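Long-range contact in sperm autoantigenic protein 17 (Danio rerio, PDB 7MY4), which carries an RIIa-type docking and dimerization domain and probably pairs with itself to bind the amphipathic helices of A-kinase anchoring proteins: residues G24-E28 with F40-F45. Sequence-based numbering, arbitrary orientation.
Sequences GLTRE and FAAVYF
Tyr44 lays its ring across helix 18-32, over the turn that holds Gly24, Leu25 and Glu28. Its CG is anti to the backbone N (chi1 178°), which sends the ring out from helix 37-55 to the other backbone. Leu25 CA sits over one ring face, 3.9 Å from the centroid, in a CH-pi contact. The hydroxyl goes past the ring contact to the backbone of Gly24, with Tyr44 OH 3.2 Å from Gly24 C. Leu25 N lies 3.5 Å from Tyr44 OH, but the angle is too poor for a hydrogen bond.

The two segments belong to the helix-turn-helix of the RIIa fold, and their axes cross at 124°. In this family two such protomers usually pair as a four-helix bundle.

The two methyls of Leu25 have different partners. CD1 reaches Tyr44 CD2 at 3.8 Å and Ala41 CB at 3.9 Å. CD2 meets Phe45 CE2 at 3.9 Å. The Phe45 ring also takes Tyr44 CD2 over the centre of one face, and the Phe45 side chain touches Leu21.

Glu28 crosses the tyrosine at about a right angle, near CD1 and CE1. Its CG, beside the backbone N (chi1 -71°), packs 3.6 Å from Tyr44 CE1, and beyond it the carboxylate end leads away. One turn before Tyr44, Phe40 brings CZ to 3.7 Å from Glu28 O, and its side chain also touches Val29 and Glu32.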
loop_
_atom_site.group_PDB
_atom_site.type_symbol
_atom_site.label_atom_id
_atom_site.label_comp_id
_atom_site.label_asym_id
_atom_site.label_seq_id
_atom_site.Cartn_x
_atom_site.Cartn_y
_atom_site.Cartn_z
ATOM N N GLY A 24 -5.004 -4.755 -7.624
ATOM C CA GLY A 24 -4.114 -5.624 -6.862
ATOM C C GLY A 24 -4.858 -6.353 -5.761
ATOM O O GLY A 24 -4.699 -7.563 -5.563
ATOM N N LEU A 25 -5.697 -5.620 -5.038
ATOM C CA LEU A 25 -6.564 -6.255 -4.056
ATOM C C LEU A 25 -7.429 -7.311 -4.726
ATOM O O LEU A 25 -7.532 -8.450 -4.255
ATOM C CB LEU A 25 -7.437 -5.197 -3.385
ATOM C CG LEU A 25 -8.550 -5.752 -2.491
ATOM C CD1 LEU A 25 -7.954 -6.495 -1.299
ATOM C CD2 LEU A 25 -9.468 -4.645 -2.053
ATOM N N THR A 26 -8.077 -6.933 -5.818
ATOM C CA THR A 26 -9.039 -7.822 -6.463
ATOM C C THR A 26 -8.382 -9.108 -6.911
ATOM O O THR A 26 -8.915 -10.204 -6.700
ATOM C CB THR A 26 -9.666 -7.086 -7.652
ATOM O OG1 THR A 26 -10.371 -5.945 -7.152
ATOM C CG2 THR A 26 -10.625 -8.003 -8.415
ATOM N N ARG A 27 -7.219 -8.998 -7.541
ATOM C CA ARG A 27 -6.554 -10.201 -8.018
ATOM C C ARG A 27 -6.136 -11.097 -6.864
ATOM O O ARG A 27 -6.178 -12.327 -6.988
ATOM C CB ARG A 27 -5.375 -9.814 -8.892
ATOM C CG ARG A 27 -5.881 -9.289 -10.219
ATOM C CD ARG A 27 -4.824 -9.271 -11.244
ATOM N NE ARG A 27 -5.166 -8.645 -12.517
ATOM C CZ ARG A 27 -5.656 -9.280 -13.580
ATOM N NH1 ARG A 27 -5.921 -10.585 -13.550
ATOM N NH2 ARG A 27 -5.869 -8.608 -14.704
ATOM N N GLU A 28 -5.740 -10.517 -5.727
ATOM C CA GLU A 28 -5.355 -11.384 -4.614
ATOM C C GLU A 28 -6.580 -12.023 -3.960
ATOM O O GLU A 28 -6.524 -13.190 -3.551
ATOM C CB GLU A 28 -4.513 -10.620 -3.592
ATOM C CG GLU A 28 -3.107 -10.290 -4.091
ATOM C CD GLU A 28 -2.352 -11.495 -4.627
ATOM O OE1 GLU A 28 -2.148 -12.466 -3.854
ATOM O OE2 GLU A 28 -1.988 -11.484 -5.833
ATOM N N PHE A 40 -9.751 -10.184 4.802
ATOM C CA PHE A 40 -8.631 -10.363 3.877
ATOM C C PHE A 40 -8.139 -9.022 3.336
ATOM O O PHE A 40 -6.927 -8.811 3.165
ATOM C CB PHE A 40 -9.075 -11.277 2.728
ATOM C CG PHE A 40 -7.991 -11.576 1.744
ATOM C CD1 PHE A 40 -7.781 -10.735 0.664
ATOM C CD2 PHE A 40 -7.189 -12.671 1.908
ATOM C CE1 PHE A 40 -6.775 -10.993 -0.236
ATOM C CE2 PHE A 40 -6.172 -12.930 1.010
ATOM C CZ PHE A 40 -5.977 -12.083 -0.059
ATOM N N ALA A 41 -9.067 -8.119 3.021
ATOM C CA ALA A 41 -8.686 -6.817 2.483
ATOM C C ALA A 41 -7.882 -6.021 3.499
ATOM O O ALA A 41 -6.923 -5.326 3.146
ATOM C CB ALA A 41 -9.924 -6.044 2.041
ATOM N N ALA A 42 -8.258 -6.093 4.770
ATOM C CA ALA A 42 -7.487 -5.356 5.761
ATOM C C ALA A 42 -6.078 -5.919 5.848
ATOM O O ALA A 42 -5.098 -5.165 5.962
ATOM C CB ALA A 42 -8.193 -5.419 7.112
ATOM N N VAL A 43 -5.950 -7.246 5.776
ATOM C CA VAL A 43 -4.625 -7.858 5.792
ATOM C C VAL A 43 -3.847 -7.498 4.537
ATOM O O VAL A 43 -2.641 -7.223 4.599
ATOM C CB VAL A 43 -4.733 -9.372 5.961
ATOM C CG1 VAL A 43 -3.330 -9.996 5.825
ATOM C CG2 VAL A 43 -5.386 -9.695 7.299
ATOM N N TYR A 44 -4.517 -7.498 3.381
ATOM C CA TYR A 44 -3.871 -7.122 2.130
ATOM C C TYR A 44 -3.198 -5.758 2.239
ATOM O O TYR A 44 -2.026 -5.601 1.865
ATOM C CB TYR A 44 -4.897 -7.125 0.980
ATOM C CG TYR A 44 -4.263 -6.680 -0.325
ATOM C CD1 TYR A 44 -3.561 -7.569 -1.096
ATOM C CD2 TYR A 44 -4.347 -5.376 -0.767
ATOM C CE1 TYR A 44 -2.955 -7.178 -2.274
ATOM C CE2 TYR A 44 -3.749 -4.971 -1.951
ATOM C CZ TYR A 44 -3.045 -5.863 -2.695
ATOM O OH TYR A 44 -2.422 -5.484 -3.878
ATOM N N PHE A 45 -3.930 -4.746 2.717
ATOM C CA PHE A 45 -3.358 -3.400 2.769
ATOM C C PHE A 45 -2.311 -3.294 3.863
ATOM O O PHE A 45 -1.290 -2.627 3.677
ATOM C CB PHE A 45 -4.455 -2.353 2.933
ATOM C CG PHE A 45 -5.222 -2.146 1.663
ATOM C CD1 PHE A 45 -4.618 -1.525 0.582
ATOM C CD2 PHE A 45 -6.491 -2.639 1.511
ATOM C CE1 PHE A 45 -5.292 -1.378 -0.603
ATOM C CE2 PHE A 45 -7.171 -2.486 0.307
ATOM C CZ PHE A 45 -6.569 -1.861 -0.734
#